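Local atomic coordinates of glucosamine 6-phosphate N-acetyltransferase (Arabidopsis thaliana, PDB entry 3T90), a protein that catalyses the transfer of an acetyl group from acetyl-CoA to D-glucosamine 6-phosphate, a step in UDP-N-acetylglucosamine biosynthesis. Residues A[3-14]-A[53-64]. Sequence-based numbering, arbitrary orientation.
Sequences ETFKIRKLEISD and ICVIEEETSGKI
Arg8 and Val55 face each other as a hydrogen-bonded antiparallel pair where strand 5-9, an outermost strand of the GNAT sheet within this chain, joins strand 51-58. Their backbones exchange two bonds, and Lys6 with Glu57 forms a second such pair. On the face carrying these four side chains, Val55 CG2 lies over one face of the Arg8 guanidinium, 3.4 Å from NH1. With CG set between the backbone N and the carbonyl carbon (chi1 55°), the Arg8 chain runs extended to NE, bringing its head across Val55 to meet acids in its own plane. NH1 and NH2 grip Asp14 end-on, NH2 reaching OD1 at 2.7 Å, while NH2 also meets the anti lone pair of Glu57 OE1 at 2.8 Å; that carboxylate stands almost upright to the guanidinium, 86° between planes. Lys17 adds a second salt bridge to Glu57 OE1. On the other face, Phe5 CE1 packs 3.4 Å from Glu58 CG. At the strand end, Glu58 OE2 accepts hydrogen bonds from Thr4 N, through its anti lone pair, and from Thr60 N and OG1; Glu59 N bonds Thr4 O at 2.9 Å. The cations probably favour ionised Asp14 and Glu57, whose bonds hold the guanidinium's rotation.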
loop_
_atom_site.group_PDB
_atom_site.type_symbol
_atom_site.label_atom_id
_atom_site.label_comp_id
_atom_site.label_asym_id
_atom_site.label_seq_id
_atom_site.Cartn_x
_atom_site.Cartn_y
_atom_site.Cartn_z
ATOM N N GLU A 3 -21.278 -7.507 -26.737
ATOM C CA GLU A 3 -20.166 -7.621 -25.747
ATOM C C GLU A 3 -20.531 -8.434 -24.512
ATOM O O GLU A 3 -21.605 -8.257 -23.946
ATOM C CB GLU A 3 -19.731 -6.225 -25.354
ATOM C CG GLU A 3 -19.163 -5.509 -26.552
ATOM C CD GLU A 3 -19.226 -4.001 -26.436
ATOM O OE1 GLU A 3 -19.820 -3.484 -25.450
ATOM O OE2 GLU A 3 -18.666 -3.352 -27.347
ATOM N N THR A 4 -19.583 -9.265 -24.066
ATOM C CA THR A 4 -19.702 -10.205 -22.981
ATOM C C THR A 4 -18.402 -10.097 -22.180
ATOM O O THR A 4 -17.362 -9.942 -22.787
ATOM C CB THR A 4 -19.828 -11.620 -23.560
ATOM O OG1 THR A 4 -20.868 -11.575 -24.550
ATOM C CG2 THR A 4 -20.214 -12.639 -22.482
ATOM N N PHE A 5 -18.516 -10.181 -20.860
ATOM C CA PHE A 5 -17.390 -9.875 -19.928
ATOM C C PHE A 5 -17.137 -11.043 -19.002
ATOM O O PHE A 5 -18.074 -11.608 -18.387
ATOM C CB PHE A 5 -17.687 -8.575 -19.142
ATOM C CG PHE A 5 -17.856 -7.388 -20.044
ATOM C CD1 PHE A 5 -16.746 -6.702 -20.575
ATOM C CD2 PHE A 5 -19.156 -6.924 -20.447
ATOM C CE1 PHE A 5 -16.857 -5.639 -21.437
ATOM C CE2 PHE A 5 -19.275 -5.857 -21.331
ATOM C CZ PHE A 5 -18.145 -5.173 -21.828
ATOM N N LYS A 6 -15.868 -11.430 -18.895
ATOM C CA LYS A 6 -15.457 -12.495 -17.993
ATOM C C LYS A 6 -14.462 -11.954 -16.954
ATOM O O LYS A 6 -13.368 -11.435 -17.338
ATOM C CB LYS A 6 -14.910 -13.715 -18.748
ATOM C CG LYS A 6 -16.014 -14.616 -19.456
ATOM C CD LYS A 6 -15.384 -15.881 -20.165
ATOM C CE LYS A 6 -15.157 -17.138 -19.211
ATOM N NZ LYS A 6 -14.222 -18.257 -19.740
ATOM N N ILE A 7 -14.824 -12.091 -15.678
ATOM C CA ILE A 7 -13.946 -11.643 -14.594
ATOM C C ILE A 7 -13.072 -12.805 -14.097
ATOM O O ILE A 7 -13.555 -13.936 -13.945
ATOM C CB ILE A 7 -14.716 -10.934 -13.430
ATOM C CG1 ILE A 7 -13.751 -10.337 -12.440
ATOM C CG2 ILE A 7 -15.644 -11.894 -12.708
ATOM C CD1 ILE A 7 -14.419 -9.312 -11.533
ATOM N N ARG A 8 -11.779 -12.551 -13.861
ATOM C CA ARG A 8 -10.804 -13.600 -13.464
ATOM C C ARG A 8 -9.485 -12.938 -12.975
ATOM O O ARG A 8 -9.430 -11.708 -12.810
ATOM C CB ARG A 8 -10.495 -14.493 -14.705
ATOM C CG ARG A 8 -10.012 -13.680 -15.931
ATOM C CD ARG A 8 -9.579 -14.681 -17.090
ATOM N NE ARG A 8 -9.291 -13.970 -18.287
ATOM C CZ ARG A 8 -8.051 -13.490 -18.517
ATOM N NH1 ARG A 8 -7.110 -13.537 -17.543
ATOM N NH2 ARG A 8 -7.827 -12.883 -19.681
ATOM N N LYS A 9 -8.460 -13.724 -12.685
ATOM C CA LYS A 9 -7.153 -13.127 -12.378
ATOM C C LYS A 9 -6.316 -12.972 -13.579
ATOM O O LYS A 9 -6.499 -13.643 -14.625
ATOM C CB LYS A 9 -6.453 -14.011 -11.350
ATOM C CG LYS A 9 -7.180 -13.983 -9.952
ATOM C CD LYS A 9 -6.549 -15.023 -9.065
ATOM C CE LYS A 9 -7.412 -15.243 -7.820
ATOM N NZ LYS A 9 -8.718 -15.938 -8.119
ATOM N N LEU A 10 -5.347 -12.053 -13.517
ATOM C CA LEU A 10 -4.360 -11.918 -14.576
ATOM C C LEU A 10 -3.639 -13.241 -14.859
ATOM O O LEU A 10 -3.246 -13.972 -13.944
ATOM C CB LEU A 10 -3.361 -10.858 -14.138
ATOM C CG LEU A 10 -2.277 -10.451 -15.156
ATOM C CD1 LEU A 10 -2.950 -9.566 -16.320
ATOM C CD2 LEU A 10 -1.152 -9.743 -14.446
ATOM N N GLU A 11 -3.435 -13.535 -16.165
ATOM C CA GLU A 11 -2.700 -14.707 -16.568
ATOM C C GLU A 11 -1.515 -14.319 -17.426
ATOM O O GLU A 11 -1.488 -13.196 -18.014
ATOM C CB GLU A 11 -3.649 -15.669 -17.335
ATOM C CG GLU A 11 -4.808 -16.177 -16.463
ATOM C CD GLU A 11 -4.324 -17.111 -15.329
ATOM O OE1 GLU A 11 -3.420 -17.925 -15.606
ATOM O OE2 GLU A 11 -4.746 -17.020 -14.135
ATOM N N ILE A 12 -0.559 -15.242 -17.579
ATOM C CA ILE A 12 0.692 -14.839 -18.297
ATOM C C ILE A 12 0.417 -14.515 -19.767
ATOM O O ILE A 12 1.071 -13.618 -20.339
ATOM C CB ILE A 12 1.809 -15.871 -18.059
ATOM C CG1 ILE A 12 3.213 -15.194 -18.307
ATOM C CG2 ILE A 12 1.566 -17.099 -18.875
ATOM C CD1 ILE A 12 4.454 -15.921 -17.610
ATOM N N SER A 13 -0.640 -15.078 -20.338
ATOM C CA SER A 13 -1.002 -14.796 -21.734
ATOM C C SER A 13 -1.627 -13.464 -21.929
ATOM O O SER A 13 -1.900 -13.090 -23.071
ATOM C CB SER A 13 -1.883 -15.916 -22.282
ATOM O OG SER A 13 -2.891 -16.196 -21.370
ATOM N N ASP A 14 -2.007 -12.767 -20.833
ATOM C CA ASP A 14 -2.639 -11.484 -20.992
ATOM C C ASP A 14 -1.712 -10.408 -21.570
ATOM O O ASP A 14 -2.285 -9.362 -21.962
ATOM C CB ASP A 14 -3.252 -10.979 -19.662
ATOM C CG ASP A 14 -4.517 -11.774 -19.312
ATOM O OD1 ASP A 14 -5.219 -12.235 -20.214
ATOM O OD2 ASP A 14 -4.843 -11.933 -18.127
ATOM N N ILE A 53 -4.106 -9.636 -8.921
ATOM C CA ILE A 53 -4.525 -8.748 -9.951
ATOM C C ILE A 53 -5.780 -9.297 -10.626
ATOM O O ILE A 53 -5.728 -10.447 -11.138
ATOM C CB ILE A 53 -3.438 -8.530 -10.997
ATOM C CG1 ILE A 53 -2.158 -8.039 -10.271
ATOM C CG2 ILE A 53 -3.963 -7.559 -12.100
ATOM C CD1 ILE A 53 -1.015 -7.729 -11.215
ATOM N N CYS A 54 -6.883 -8.541 -10.634
ATOM C CA CYS A 54 -8.141 -8.955 -11.265
ATOM C C CYS A 54 -8.157 -8.306 -12.653
ATOM O O CYS A 54 -7.773 -7.126 -12.821
ATOM C CB CYS A 54 -9.290 -8.341 -10.409
ATOM S SG CYS A 54 -10.916 -8.539 -11.129
ATOM N N VAL A 55 -8.621 -9.078 -13.639
ATOM C CA VAL A 55 -8.954 -8.529 -14.969
ATOM C C VAL A 55 -10.324 -8.943 -15.408
ATOM O O VAL A 55 -10.821 -10.038 -15.002
ATOM C CB VAL A 55 -7.923 -8.987 -16.056
ATOM C CG1 VAL A 55 -6.530 -8.415 -15.801
ATOM C CG2 VAL A 55 -7.916 -10.480 -16.320
ATOM N N ILE A 56 -10.929 -8.101 -16.226
ATOM C CA ILE A 56 -12.138 -8.476 -16.897
ATOM C C ILE A 56 -11.814 -8.449 -18.373
ATOM O O ILE A 56 -11.425 -7.392 -18.907
ATOM C CB ILE A 56 -13.298 -7.535 -16.613
ATOM C CG1 ILE A 56 -13.575 -7.548 -15.143
ATOM C CG2 ILE A 56 -14.554 -7.914 -17.459
ATOM C CD1 ILE A 56 -14.736 -6.524 -14.712
ATOM N N GLU A 57 -12.040 -9.595 -19.057
ATOM C CA GLU A 57 -11.841 -9.685 -20.477
ATOM C C GLU A 57 -13.154 -9.499 -21.199
ATOM O O GLU A 57 -14.143 -10.102 -20.768
ATOM C CB GLU A 57 -11.204 -11.053 -20.856
ATOM C CG GLU A 57 -10.888 -11.172 -22.339
ATOM C CD GLU A 57 -10.238 -12.510 -22.746
ATOM O OE1 GLU A 57 -9.474 -13.101 -21.974
ATOM O OE2 GLU A 57 -10.501 -12.979 -23.909
ATOM N N GLU A 58 -13.129 -8.692 -22.257
ATOM C CA GLU A 58 -14.345 -8.651 -23.155
ATOM C C GLU A 58 -14.054 -9.704 -24.240
ATOM O O GLU A 58 -13.076 -9.649 -25.001
ATOM C CB GLU A 58 -14.551 -7.261 -23.719
ATOM C CG GLU A 58 -15.951 -7.089 -24.347
ATOM C CD GLU A 58 -16.011 -7.746 -25.747
ATOM O OE1 GLU A 58 -15.128 -7.429 -26.593
ATOM O OE2 GLU A 58 -16.952 -8.589 -25.901
ATOM N N GLU A 59 -15.000 -10.624 -24.299
ATOM C CA GLU A 59 -14.859 -11.871 -25.040
ATOM C C GLU A 59 -14.790 -11.714 -26.558
ATOM O O GLU A 59 -13.967 -12.353 -27.191
ATOM C CB GLU A 59 -16.000 -12.806 -24.626
ATOM C CG GLU A 59 -15.811 -13.403 -23.237
ATOM C CD GLU A 59 -16.643 -14.666 -23.056
ATOM O OE1 GLU A 59 -16.597 -15.538 -23.971
ATOM O OE2 GLU A 59 -17.346 -14.787 -22.016
ATOM N N THR A 60 -15.632 -10.853 -27.131
ATOM C CA THR A 60 -15.667 -10.709 -28.574
ATOM C C THR A 60 -14.375 -10.169 -29.140
ATOM O O THR A 60 -13.886 -10.671 -30.175
ATOM C CB THR A 60 -16.983 -9.977 -29.093
ATOM O OG1 THR A 60 -16.912 -8.571 -28.800
ATOM C CG2 THR A 60 -18.226 -10.536 -28.442
ATOM N N SER A 61 -13.784 -9.159 -28.480
ATOM C CA SER A 61 -12.554 -8.553 -28.871
ATOM C C SER A 61 -11.375 -9.373 -28.334
ATOM O O SER A 61 -10.315 -9.390 -28.893
ATOM C CB SER A 61 -12.500 -7.105 -28.358
ATOM O OG SER A 61 -12.426 -7.112 -26.943
ATOM N N GLY A 62 -11.604 -10.112 -27.253
ATOM C CA GLY A 62 -10.498 -10.796 -26.568
ATOM C C GLY A 62 -9.429 -9.858 -25.968
ATOM O O GLY A 62 -8.254 -10.219 -25.931
ATOM N N LYS A 63 -9.838 -8.649 -25.559
ATOM C CA LYS A 63 -8.927 -7.681 -24.918
ATOM C C LYS A 63 -9.388 -7.491 -23.474
ATOM O O LYS A 63 -10.569 -7.686 -23.118
ATOM C CB LYS A 63 -8.937 -6.334 -25.636
ATOM C CG LYS A 63 -8.433 -6.338 -27.114
ATOM C CD LYS A 63 -6.938 -6.575 -27.223
ATOM C CE LYS A 63 -6.540 -7.118 -28.631
ATOM N NZ LYS A 63 -5.137 -7.661 -28.562
ATOM N N ILE A 64 -8.453 -7.070 -22.649
ATOM C CA ILE A 64 -8.799 -6.736 -21.274
ATOM C C ILE A 64 -9.547 -5.386 -21.265
ATOM O O ILE A 64 -9.071 -4.371 -21.806
ATOM C CB ILE A 64 -7.517 -6.630 -20.424
ATOM C CG1 ILE A 64 -6.664 -7.915 -20.557
ATOM C CG2 ILE A 64 -7.853 -6.291 -18.930
ATOM C CD1 ILE A 64 -7.398 -9.182 -20.187
HETATM O O HOH W 1 -11.460 -14.728 -19.978
#